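Local coordinates for protein aminoglycoside 3'-phosphotransferase AphA1-IAB (Acinetobacter baumannii, PDB 4GKH) that phosphorylates the 3'-hydroxyl of kanamycin and related aminoglycosides with a nucleoside triphosphate, thereby conferring resistance to these antibiotics, at residues L24-A30 and Y42-K47; L132-V137 and S193-H197. All blocks are in the same frame, centred on the assembly; numbering follows the deposited sequence.

Contact 1. Residues L24-A30 and Y42-K47; sequences LYGYRWA and YRLYGK
The ring of Tyr27 lies between Leu44 CB over one face and the extended Lys47 over the other, Lys47 CD standing 3.8 Å from the Tyr27 ring centroid in a CH-pi contact. Strands 28-32 and 40-45 form the first beta hairpin of the kinase-like N-terminal sheet, with Trp29 on the Leu44 side and Tyr45 on the other. The indole of Trp29 takes Leu44 CG over its six-membered ring, and turns an edge to the face of Tyr42 in an offset edge-to-face pair with planes at 75°. Trp29 and Leu44 lean on Leu55 of strand 53-59, and Tyr27 on Leu53, so broad apolar groups suit these places.

On the other side, Arg28 CB sits over one face of Tyr45, 3.9 Å from its centroid, while the guanidinium of Arg43, salt-bridged to Glu52, lies against the opposite face; at the ring's edge, in plane, a water joins Tyr45 OH to Trp29 O. Tyr45 CG, between its backbone N and carbonyl carbon (chi1 69°), swings the ring across to Arg28. Arg28 pairs with Tyr45, and Ala30 with Arg43, through two backbone bonds each. Beyond them, Lys47 reaches the turn, its NZ donating to Tyr25 O at 2.9 Å.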
# COMPACT_ATOMS: atom_id res chain seq x y z
N LEU A 24 8.49 22.59 -11.35
CA LEU A 24 7.08 22.46 -11.74
C LEU A 24 6.72 23.27 -12.98
O LEU A 24 5.62 23.14 -13.51
CB LEU A 24 6.16 22.86 -10.58
CG LEU A 24 6.36 22.22 -9.20
CD1 LEU A 24 5.56 22.98 -8.16
CD2 LEU A 24 5.96 20.77 -9.19
N TYR A 25 7.65 24.10 -13.44
CA TYR A 25 7.40 25.00 -14.58
C TYR A 25 6.96 24.28 -15.86
O TYR A 25 7.49 23.23 -16.21
CB TYR A 25 8.64 25.85 -14.86
CG TYR A 25 8.40 26.92 -15.90
CD1 TYR A 25 7.84 28.14 -15.55
CD2 TYR A 25 8.73 26.72 -17.23
CE1 TYR A 25 7.62 29.12 -16.49
CE2 TYR A 25 8.52 27.70 -18.18
CZ TYR A 25 7.96 28.90 -17.80
OH TYR A 25 7.74 29.88 -18.74
N GLY A 26 5.97 24.86 -16.54
CA GLY A 26 5.53 24.38 -17.84
C GLY A 26 4.68 23.12 -17.87
O GLY A 26 4.48 22.53 -18.94
N TYR A 27 4.18 22.69 -16.72
CA TYR A 27 3.37 21.48 -16.65
C TYR A 27 1.89 21.81 -16.65
O TYR A 27 1.49 22.86 -16.14
CB TYR A 27 3.70 20.68 -15.38
CG TYR A 27 4.86 19.72 -15.51
CD1 TYR A 27 4.73 18.53 -16.22
CD2 TYR A 27 6.08 20.00 -14.91
CE1 TYR A 27 5.79 17.64 -16.35
CE2 TYR A 27 7.16 19.11 -15.02
CZ TYR A 27 7.00 17.94 -15.74
OH TYR A 27 8.06 17.06 -15.86
N ARG A 28 1.09 20.92 -17.22
CA ARG A 28 -0.36 20.99 -17.03
C ARG A 28 -0.70 20.30 -15.72
O ARG A 28 -0.01 19.37 -15.31
CB ARG A 28 -1.10 20.32 -18.19
CG ARG A 28 -0.89 20.97 -19.54
CD ARG A 28 -1.83 20.37 -20.60
NE ARG A 28 -1.59 20.96 -21.92
CZ ARG A 28 -2.12 22.11 -22.33
NH1 ARG A 28 -1.85 22.57 -23.54
NH2 ARG A 28 -2.93 22.80 -21.53
N TRP A 29 -1.76 20.76 -15.05
CA TRP A 29 -2.11 20.22 -13.73
C TRP A 29 -3.45 19.51 -13.72
O TRP A 29 -4.44 20.04 -14.22
CB TRP A 29 -2.15 21.34 -12.69
CG TRP A 29 -0.81 21.90 -12.33
CD1 TRP A 29 -0.03 22.72 -13.08
CD2 TRP A 29 -0.09 21.67 -11.10
NE1 TRP A 29 1.13 23.02 -12.41
CE2 TRP A 29 1.12 22.39 -11.19
CE3 TRP A 29 -0.36 20.94 -9.94
CZ2 TRP A 29 2.06 22.39 -10.16
CZ3 TRP A 29 0.58 20.93 -8.92
CH2 TRP A 29 1.77 21.66 -9.04
N ALA A 30 -3.49 18.33 -13.12
CA ALA A 30 -4.76 17.65 -12.85
C ALA A 30 -4.77 17.19 -11.40
O ALA A 30 -3.72 17.05 -10.78
CB ALA A 30 -4.95 16.47 -13.80
N TYR A 42 -1.72 15.59 -7.19
CA TYR A 42 -1.70 16.27 -8.48
C TYR A 42 -0.89 15.46 -9.49
O TYR A 42 0.16 14.89 -9.16
CB TYR A 42 -1.10 17.67 -8.34
CG TYR A 42 -1.86 18.59 -7.39
CD1 TYR A 42 -3.02 19.24 -7.80
CD2 TYR A 42 -1.41 18.80 -6.09
CE1 TYR A 42 -3.72 20.08 -6.93
CE2 TYR A 42 -2.10 19.65 -5.21
CZ TYR A 42 -3.26 20.27 -5.63
OH TYR A 42 -3.95 21.11 -4.78
N ARG A 43 -1.40 15.38 -10.72
CA ARG A 43 -0.66 14.83 -11.83
C ARG A 43 -0.15 15.98 -12.70
O ARG A 43 -0.92 16.85 -13.12
CB ARG A 43 -1.56 13.90 -12.66
CG ARG A 43 -0.79 13.02 -13.64
CD ARG A 43 -1.71 11.97 -14.26
NE ARG A 43 -2.79 12.58 -15.04
CZ ARG A 43 -2.69 12.92 -16.32
NH1 ARG A 43 -3.73 13.46 -16.94
NH2 ARG A 43 -1.56 12.73 -16.97
N LEU A 44 1.16 16.00 -12.93
CA LEU A 44 1.80 17.01 -13.76
C LEU A 44 2.15 16.35 -15.08
O LEU A 44 2.84 15.34 -15.10
CB LEU A 44 3.06 17.55 -13.09
CG LEU A 44 2.88 18.51 -11.90
CD1 LEU A 44 2.60 17.75 -10.62
CD2 LEU A 44 4.11 19.37 -11.76
N TYR A 45 1.67 16.91 -16.19
CA TYR A 45 1.80 16.25 -17.48
C TYR A 45 1.77 17.30 -18.59
O TYR A 45 1.63 18.49 -18.32
CB TYR A 45 0.64 15.25 -17.69
CG TYR A 45 -0.71 15.92 -17.86
CD1 TYR A 45 -1.40 16.45 -16.77
CD2 TYR A 45 -1.29 16.04 -19.12
CE1 TYR A 45 -2.64 17.09 -16.94
CE2 TYR A 45 -2.52 16.67 -19.30
CZ TYR A 45 -3.18 17.19 -18.20
OH TYR A 45 -4.40 17.82 -18.39
N GLY A 46 1.89 16.84 -19.83
CA GLY A 46 1.71 17.72 -20.98
C GLY A 46 2.88 18.66 -21.24
O GLY A 46 2.75 19.59 -22.02
N LYS A 47 4.01 18.42 -20.58
CA LYS A 47 5.19 19.25 -20.82
C LYS A 47 6.08 18.62 -21.88
O LYS A 47 6.57 17.50 -21.68
CB LYS A 47 5.99 19.47 -19.53
CG LYS A 47 7.17 20.43 -19.70
CD LYS A 47 7.90 20.66 -18.38
CE LYS A 47 9.08 21.61 -18.54
NZ LYS A 47 9.79 21.77 -17.24
O HOH W 1 0.40 19.55 -23.45
O HOH W 2 -5.62 19.17 -16.61

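Contact 2. Residues L132-V137 and S193-H197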
# COMPACT_ATOMS: atom_id res chain seq x y z
N LEU A 132 10.32 -8.64 -1.98
CA LEU A 132 10.17 -7.70 -0.87
C LEU A 132 10.40 -8.37 0.48
O LEU A 132 11.13 -7.85 1.34
CB LEU A 132 8.77 -7.07 -0.89
CG LEU A 132 8.53 -6.01 0.20
CD1 LEU A 132 9.40 -4.79 -0.06
CD2 LEU A 132 7.05 -5.63 0.25
N HIS A 133 9.77 -9.52 0.66
CA HIS A 133 9.90 -10.26 1.90
C HIS A 133 11.23 -10.94 2.10
O HIS A 133 11.48 -11.50 3.17
CB HIS A 133 8.72 -11.24 2.05
CG HIS A 133 7.41 -10.55 2.27
ND1 HIS A 133 6.24 -11.23 2.50
CD2 HIS A 133 7.10 -9.23 2.30
CE1 HIS A 133 5.25 -10.36 2.66
NE2 HIS A 133 5.75 -9.14 2.55
N SER A 134 12.12 -10.89 1.10
CA SER A 134 13.44 -11.49 1.24
C SER A 134 14.48 -10.47 1.71
O SER A 134 15.63 -10.82 1.97
CB SER A 134 13.91 -12.11 -0.08
OG SER A 134 14.22 -11.10 -1.01
N ILE A 135 14.09 -9.20 1.80
CA ILE A 135 15.04 -8.19 2.28
C ILE A 135 15.37 -8.50 3.74
O ILE A 135 14.45 -8.61 4.56
CB ILE A 135 14.46 -6.76 2.20
CG1 ILE A 135 14.13 -6.39 0.75
CG2 ILE A 135 15.44 -5.76 2.82
CD1 ILE A 135 13.26 -5.14 0.64
N PRO A 136 16.66 -8.66 4.08
CA PRO A 136 16.95 -8.95 5.50
C PRO A 136 16.41 -7.84 6.41
O PRO A 136 16.64 -6.67 6.10
CB PRO A 136 18.48 -9.02 5.53
CG PRO A 136 18.83 -9.52 4.13
CD PRO A 136 17.87 -8.78 3.24
N VAL A 137 15.68 -8.20 7.47
CA VAL A 137 15.03 -7.17 8.29
C VAL A 137 16.06 -6.29 9.01
O VAL A 137 15.73 -5.21 9.47
CB VAL A 137 14.01 -7.72 9.33
CG1 VAL A 137 12.81 -8.39 8.63
CG2 VAL A 137 14.68 -8.63 10.34
N SER A 193 8.27 -12.10 11.05
CA SER A 193 8.52 -10.70 10.65
C SER A 193 9.38 -10.58 9.41
O SER A 193 10.41 -11.23 9.29
CB SER A 193 9.20 -9.93 11.79
OG SER A 193 8.41 -9.96 12.97
N VAL A 194 8.94 -9.73 8.49
CA VAL A 194 9.68 -9.47 7.27
C VAL A 194 9.50 -8.00 6.96
O VAL A 194 8.70 -7.32 7.60
CB VAL A 194 9.10 -10.26 6.08
CG1 VAL A 194 9.22 -11.79 6.34
CG2 VAL A 194 7.66 -9.85 5.85
N VAL A 195 10.24 -7.49 5.98
CA VAL A 195 9.96 -6.14 5.48
C VAL A 195 8.65 -6.14 4.70
O VAL A 195 8.51 -6.88 3.72
CB VAL A 195 11.11 -5.63 4.55
CG1 VAL A 195 10.77 -4.25 4.02
CG2 VAL A 195 12.47 -5.62 5.30
N THR A 196 7.68 -5.34 5.14
CA THR A 196 6.37 -5.31 4.48
C THR A 196 6.09 -3.98 3.82
O THR A 196 6.66 -2.94 4.18
CB THR A 196 5.19 -5.62 5.44
OG1 THR A 196 5.13 -4.61 6.46
CG2 THR A 196 5.34 -7.01 6.08
N HIS A 197 5.19 -4.01 2.84
CA HIS A 197 4.78 -2.80 2.13
C HIS A 197 3.75 -2.04 2.96
O HIS A 197 3.80 -0.82 3.09
CB HIS A 197 4.17 -3.21 0.78
CG HIS A 197 3.66 -2.07 -0.03
ND1 HIS A 197 2.43 -1.49 0.19
CD2 HIS A 197 4.20 -1.40 -1.08
CE1 HIS A 197 2.24 -0.51 -0.67
NE2 HIS A 197 3.31 -0.43 -1.45
O HOH W 3 11.95 -9.19 4.75
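Val194 CG2 rests over the centre of the His133 imidazole, 3.6 Å from the ring centroid and 11° off its normal, a CH-pi contact between helix 118-133 and strand 193-196. The methyl reaches the ring because CG2 takes the position between the backbone N and carbonyl carbon of Val194 (chi1 -63° for CG1). Beta-branched valine suits this strand, offering a compact methyl surface to a flat ring. His133 CD2 also approaches Val195 O to 3.1 Å, but obliquely and without a hydrogen bond; this buried carbonyl oxygen has no hydrogen-bonding partner in the model.

The next residue along the strand, Val195, turns its side chain into the bend after the helix. Its CG2 meets Ile135 CB at 3.9 Å, while Leu132 CG lies 3.6 Å from Val195 O and Leu132 CD2 reaches His197 CB at 3.8 Å. Val137 CG1 packs on the strand backbone at Val194 CA. Between the two chains a water accepts from Val195 N at 2.7 Å and donates to Ile135 O at 2.6 Å, with a weak bond to His133 O, linking backbones that do not bond directly.

Further out, polar partners fix the histidines. His133 is held at both nitrogens, ND1 with Tyr252 OH and NE2 with Asp229 OD2, and that same carboxylate oxygen accepts from His197 N. His197 is bonded through NE2 to Ile216 O and through ND1 to the backbone N of Asp199, the probable proton acceptor; it thus appears to be second-shell to the active site.

In the C-terminal lobe of this kinase-like fold, strand 193-196 leads into the His-Gly-Asp counterpart of the kinase HRD motif. It pairs with strand 224-225, helix 227-237 supplies Asp229, and helix 61-76 brings Trp75 against Val195 and Leu76 against Leu132 and Ile135.

Contact 1 is a surface contact at the margin of the N-terminal sheet, whereas contact 2 is buried and lies on the opposite side of the chain's centre, with about 17 Å between their nearest atoms. They share no helix or strand. The hairpin of 24-30 and 42-47 is local and held by direct backbone bonds, with aromatic rings and long side chains packed on both its faces. The pairing of 132-137 with 193-197 joins parts distant in sequence through branched aliphatic side chains, one imidazole face and a bridging water. The Arg43 side chain lies about 6 Å from the bound inhibitor without belonging to its pocket; that of His197 lies about 4 Å from that of Asp199, which lines the kanamycin pocket.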